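Side-chain contacts in coenzyme F420-dependent N(5),N(10)-methenyltetrahydromethanopterin reductase-related protein (Desulfurobacterium thermolithotrophum DSM 11699, PDB 6HUZ), which is a bacterial paralog of [Fe]-hydrogenase that binds an iron-guanylylpyridinol cofactor and uses tetrahydrofolate derivatives as substrates: residues A[72-75]-A[76-79]; A[113-116]-A[117-121]. All blocks are in the same frame, centred on the assembly; numbering follows the deposited sequence.

Contact 1: residues A[72-75]-A[76-79]. With FE9 (iron-guanylyl pyridinol cofactor), chain B.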
# COMPACT_ATOMS: atom_id res chain seq x y z
N THR A 72 41.42 9.69 -3.58
CA THR A 72 41.71 10.83 -2.70
C THR A 72 40.84 10.82 -1.44
O THR A 72 39.82 10.12 -1.40
CB THR A 72 41.49 12.15 -3.45
OG1 THR A 72 41.86 13.23 -2.58
CG2 THR A 72 40.04 12.33 -3.90
N THR A 73 41.24 11.59 -0.39
CA THR A 73 40.48 11.73 0.86
C THR A 73 39.90 13.15 0.96
O THR A 73 39.16 13.45 1.90
CB THR A 73 41.37 11.49 2.12
OG1 THR A 73 42.38 12.50 2.19
CG2 THR A 73 42.01 10.10 2.14
N ASP A 74 40.24 14.03 0.00
CA ASP A 74 39.82 15.43 -0.04
C ASP A 74 38.57 15.58 -0.91
O ASP A 74 38.65 15.56 -2.14
CB ASP A 74 40.98 16.27 -0.60
CG ASP A 74 40.88 17.76 -0.37
OD1 ASP A 74 39.74 18.26 -0.17
OD2 ASP A 74 41.93 18.45 -0.39
N ASP A 75 37.42 15.74 -0.26
CA ASP A 75 36.12 15.89 -0.93
C ASP A 75 36.03 17.20 -1.69
O ASP A 75 35.48 17.23 -2.78
CB ASP A 75 34.98 15.83 0.09
CG ASP A 75 34.69 14.48 0.71
OD1 ASP A 75 35.25 13.47 0.24
OD2 ASP A 75 33.90 14.43 1.67
N ILE A 76 36.56 18.29 -1.12
CA ILE A 76 36.52 19.59 -1.78
C ILE A 76 37.39 19.58 -3.04
O ILE A 76 36.96 20.05 -4.08
CB ILE A 76 36.94 20.73 -0.81
CG1 ILE A 76 35.81 21.02 0.20
CG2 ILE A 76 37.30 21.99 -1.60
CD1 ILE A 76 36.13 22.11 1.22
N GLU A 77 38.59 19.04 -2.95
CA GLU A 77 39.45 19.02 -4.12
C GLU A 77 38.87 18.09 -5.18
O GLU A 77 38.98 18.38 -6.37
CB GLU A 77 40.89 18.62 -3.76
CG GLU A 77 41.73 19.80 -3.32
CD GLU A 77 41.93 20.87 -4.38
OE1 GLU A 77 42.39 20.52 -5.49
OE2 GLU A 77 41.63 22.05 -4.10
N ALA A 78 38.23 17.00 -4.75
CA ALA A 78 37.62 16.04 -5.65
C ALA A 78 36.46 16.64 -6.44
O ALA A 78 36.13 16.14 -7.52
CB ALA A 78 37.12 14.83 -4.86
N ALA A 79 35.83 17.71 -5.93
CA ALA A 79 34.70 18.36 -6.60
C ALA A 79 35.09 19.34 -7.71
O ALA A 79 34.33 19.51 -8.66
CB ALA A 79 33.86 19.10 -5.56
O2 FE9 B . 23.95 -0.93 0.74
FE FE9 B . 22.82 0.49 -1.93
C1F FE9 B . 24.11 -0.55 -2.71
O1F FE9 B . 24.90 -1.19 -3.20
C2F FE9 B . 21.71 0.11 -3.34
O2F FE9 B . 21.04 -0.11 -4.22
C8 FE9 B . 23.40 2.13 -2.71
O18 FE9 B . 23.09 2.47 -3.84
C7 FE9 B . 24.27 3.05 -1.87
C6 FE9 B . 24.66 2.25 -0.66
N1 FE9 B . 24.08 0.98 -0.51
C5 FE9 B . 25.64 2.79 0.30
C5M FE9 B . 26.19 4.17 0.10
C4 FE9 B . 26.00 1.96 1.46
C3 FE9 B . 25.37 0.62 1.62
C3M FE9 B . 25.71 -0.30 2.77
C2 FE9 B . 24.39 0.15 0.57
O3P FE9 B . 26.84 2.51 2.38
P1 FE9 B . 28.41 2.15 2.49
O1P FE9 B . 28.66 0.88 1.83
O2P FE9 B . 28.73 1.94 4.06
O5' FE9 B . 29.19 3.36 1.80
C5' FE9 B . 29.28 4.64 2.40
C4' FE9 B . 30.70 5.14 2.12
O4' FE9 B . 30.82 6.49 2.54
C1' FE9 B . 32.14 6.69 3.00
C2' FE9 B . 32.44 5.41 3.76
O2' FE9 B . 33.84 5.16 3.97
C3' FE9 B . 31.76 4.36 2.89
O3' FE9 B . 32.66 3.75 1.96
N9A FE9 B . 32.22 7.94 3.77
C4A FE9 B . 32.52 9.08 3.20
N3A FE9 B . 32.88 9.41 1.93
C2A FE9 B . 33.20 10.69 1.66
N2A FE9 B . 33.51 10.99 0.38
N1A FE9 B . 33.19 11.68 2.58
C6A FE9 B . 32.91 11.45 3.87
O6A FE9 B . 32.90 12.38 4.71
C5A FE9 B . 32.53 10.10 4.26
N7A FE9 B . 32.16 9.47 5.39
C8A FE9 B . 31.98 8.16 5.08
O HOH W 1 21.67 -0.83 -0.52

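Contact 2: residues A[113-116]-A[117-121]. With FE9 (iron-guanylyl pyridinol cofactor), chain B.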
# COMPACT_ATOMS: atom_id res chain seq x y z
N ILE A 113 24.44 16.73 -9.09
CA ILE A 113 24.71 15.98 -7.87
C ILE A 113 23.72 14.80 -7.89
O ILE A 113 22.54 15.03 -8.09
CB ILE A 113 24.50 16.88 -6.61
CG1 ILE A 113 25.66 17.87 -6.46
CG2 ILE A 113 24.31 16.04 -5.35
CD1 ILE A 113 25.41 19.00 -5.44
N CYS A 114 24.21 13.56 -7.69
CA CYS A 114 23.37 12.37 -7.71
C CYS A 114 23.40 11.65 -6.41
O CYS A 114 24.49 11.43 -5.88
CB CYS A 114 23.80 11.41 -8.83
SG CYS A 114 23.74 12.12 -10.48
N THR A 115 22.22 11.21 -5.91
CA THR A 115 22.23 10.43 -4.69
C THR A 115 22.11 8.98 -5.13
O THR A 115 21.85 8.70 -6.31
CB THR A 115 21.14 10.86 -3.73
OG1 THR A 115 19.86 10.80 -4.37
CG2 THR A 115 21.43 12.24 -3.12
N THR A 116 22.32 8.06 -4.20
CA THR A 116 22.20 6.62 -4.44
C THR A 116 21.06 6.12 -3.47
O THR A 116 20.24 6.92 -3.05
CB THR A 116 23.55 5.93 -4.28
OG1 THR A 116 23.99 6.09 -2.93
CG2 THR A 116 24.59 6.48 -5.25
N CYS A 117 21.03 4.84 -3.11
CA CYS A 117 19.99 4.30 -2.23
C CYS A 117 19.94 4.91 -0.83
O CYS A 117 18.94 4.74 -0.17
CB CYS A 117 20.13 2.78 -2.12
SG CYS A 117 21.38 2.25 -0.91
N THR A 118 21.02 5.56 -0.36
CA THR A 118 21.02 6.11 1.00
C THR A 118 20.41 7.50 1.21
O THR A 118 20.42 7.98 2.35
CB THR A 118 22.49 6.15 1.50
OG1 THR A 118 23.25 6.92 0.57
CG2 THR A 118 23.08 4.74 1.64
N MET A 119 19.92 8.17 0.17
CA MET A 119 19.36 9.50 0.37
C MET A 119 18.41 9.84 -0.73
O MET A 119 18.78 9.72 -1.89
CB MET A 119 20.51 10.53 0.37
CG MET A 119 20.05 11.99 0.46
SD MET A 119 18.87 12.26 1.80
CE MET A 119 19.99 12.28 3.18
N SER A 120 17.17 10.28 -0.39
CA SER A 120 16.23 10.68 -1.43
C SER A 120 16.76 11.97 -2.07
O SER A 120 17.20 12.88 -1.35
CB SER A 120 14.85 10.95 -0.84
OG SER A 120 14.12 11.81 -1.70
N ILE A 121 16.73 12.06 -3.41
CA ILE A 121 17.22 13.26 -4.08
C ILE A 121 16.35 14.46 -3.74
O ILE A 121 16.87 15.60 -3.70
CB ILE A 121 17.37 13.08 -5.63
CG1 ILE A 121 18.19 14.24 -6.24
CG2 ILE A 121 16.00 12.98 -6.34
CD1 ILE A 121 19.69 14.50 -5.69
O2 FE9 B . 23.95 -0.93 0.74
FE FE9 B . 22.82 0.49 -1.93
C1F FE9 B . 24.11 -0.55 -2.71
O1F FE9 B . 24.90 -1.19 -3.20
C2F FE9 B . 21.71 0.11 -3.34
O2F FE9 B . 21.04 -0.11 -4.22
C8 FE9 B . 23.40 2.13 -2.71
O18 FE9 B . 23.09 2.47 -3.84
C7 FE9 B . 24.27 3.05 -1.87
C6 FE9 B . 24.66 2.25 -0.66
N1 FE9 B . 24.08 0.98 -0.51
C5 FE9 B . 25.64 2.79 0.30
C5M FE9 B . 26.19 4.17 0.10
C4 FE9 B . 26.00 1.96 1.46
C3 FE9 B . 25.37 0.62 1.62
C3M FE9 B . 25.71 -0.30 2.77
C2 FE9 B . 24.39 0.15 0.57
O3P FE9 B . 26.84 2.51 2.38
P1 FE9 B . 28.41 2.15 2.49
O1P FE9 B . 28.66 0.88 1.83
O2P FE9 B . 28.73 1.94 4.06
O5' FE9 B . 29.19 3.36 1.80
C5' FE9 B . 29.28 4.64 2.40
C4' FE9 B . 30.70 5.14 2.12
O4' FE9 B . 30.82 6.49 2.54
C1' FE9 B . 32.14 6.69 3.00
C2' FE9 B . 32.44 5.41 3.76
O2' FE9 B . 33.84 5.16 3.97
C3' FE9 B . 31.76 4.36 2.89
O3' FE9 B . 32.66 3.75 1.96
N9A FE9 B . 32.22 7.94 3.77
C4A FE9 B . 32.52 9.08 3.20
N3A FE9 B . 32.88 9.41 1.93
C2A FE9 B . 33.20 10.69 1.66
N2A FE9 B . 33.51 10.99 0.38
N1A FE9 B . 33.19 11.68 2.58
C6A FE9 B . 32.91 11.45 3.87
O6A FE9 B . 32.90 12.38 4.71
C5A FE9 B . 32.53 10.10 4.26
N7A FE9 B . 32.16 9.47 5.39
C8A FE9 B . 31.98 8.16 5.08
O HOH W 2 23.06 8.96 -1.55
O HOH W 1 21.67 -0.83 -0.52

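Contact 1: residues A[72-75]-A[76-79]
D74 caps the short helix that starts just after it. Its carboxylate oxygen OD1 accepts the backbone N-H of E77 at 3.1 Å from D74 OD1 to E77 N. The N-H points almost straight at the oxygen, at 168°, but arrives from above the carboxylate plane. With CG anti to the backbone N (chi1 -164°), the carboxylate swings forward over the first turn. The other oxygen, D74 OD2, lies 3.2 Å from E77 CG and so packs on the bent glutamate chain. The charged ends stay apart: D74 OD2 and E77 OE2 are 5.2 Å from each other, and E77 OE2 turns to K80 in a salt bridge. With an alanine in place of D74, the N-H of E77 is likely to lose its capping acceptor and the E77 chain the carboxylate it packs on.

The backbone completes the start of the helix. D74 O takes the N-H of A78 at 3.0 Å from D74 O to A78 N, and D75 O takes a weak bond from A79 N. D75 O is also bonded to Y6 OH. Before the helix, T72 OG1 accepts from D74 N at 3.1 Å, which forms an ST turn.

D75 faces the cofactor. D75 OD2 receives guanine N1A at 3.0 Å with a straight bond of 178°. D75 OD1 receives the exocyclic N2A at 3.0 Å and is also bonded to S49 OG. The two N-H groups are read as a pair, a typical way for a carboxylate to recognise guanine.

The helix follows strand 70-72, an outermost strand of the parallel sheet in this chain. A78 lies on T47 and S49 of strand 45-49, and its O is bonded to T4 OG1. I76 and A79 meet T102 and I103 of helix 95-103.

Contact 2: residues A[113-116]-A[117-121]
The flat pyridinol of the cofactor is bordered by T118 and T116. The methyl of T118 lies over one face of the ring, near its rim, with T118 CG2 3.5 Å from FE9 C5. C117 SG stands off the same side of the ring plane. The iron sits at the ring edge, in the plane and bound to N1. Near that edge T116 OG1 comes within 3.2 Å of FE9 C7, the methylene that carries the acyl group.

The turn is held from several sides. Residues T116 to M119 form a type I beta turn, closed by a weak bond from M119 N to T116 O. Water 2 bridges it by accepting from T116 N and donating to T118 OG1. T116 OG1 and T118 OG1 lie near each other, at 3.7 Å, but T116 OG1 is bonded to L87 O and T118 OG1 to T89 O. The hydroxyls are thus tied to the end of strand 84-87 and the loop after it.

T115 closes the base. Its OG1 donates to M119 O at 2.9 Å, tilted 28° from the carbonyl plane. A chi1 of 56° places that hydroxyl between the backbone N and the carbonyl carbon, facing the returning chain. T115 CG2 then packs on M119 CG and on I121 CD1, 3.8 Å from each. S120 OG caps the following helix through weak bonds to L122 N and V123 N.

C117 SG binds FE9 FE at 2.5 Å. C117 N donates to the acyl oxygen FE9 O18 at 3.2 Å. One residue thus holds the metal and a ligand of the metal. Water 1 binds iron roughly opposite the acyl carbon and donates to pyridinol O2. In [Fe]-hydrogenase this coordination site is where hydrogen is thought to bind. C117 also touches methenyltetrahydrofolate, consistent with a substrate placed beside the metal.

How the contacts relate
Contacts 1 and 2 hold opposite ends of one cofactor. Contact 1 takes the guanine and contact 2 takes the iron and pyridinol, with 18.2 Å from D75 OD2 to FE9 FE. Their centres are about 19 Å apart and their nearest atoms about 8 Å, so they do not touch. Each follows the C-terminal end of a strand in the same parallel sheet, 70-72 for contact 1 and 112-115 for contact 2. Strands 45-49, 2-6 and 84-87 lie between these two. The cofactor spans that edge, as ligands do in Rossmann-like domains. The substrate lies at the contact 2 end, so contact 1 is remote from the chemistry.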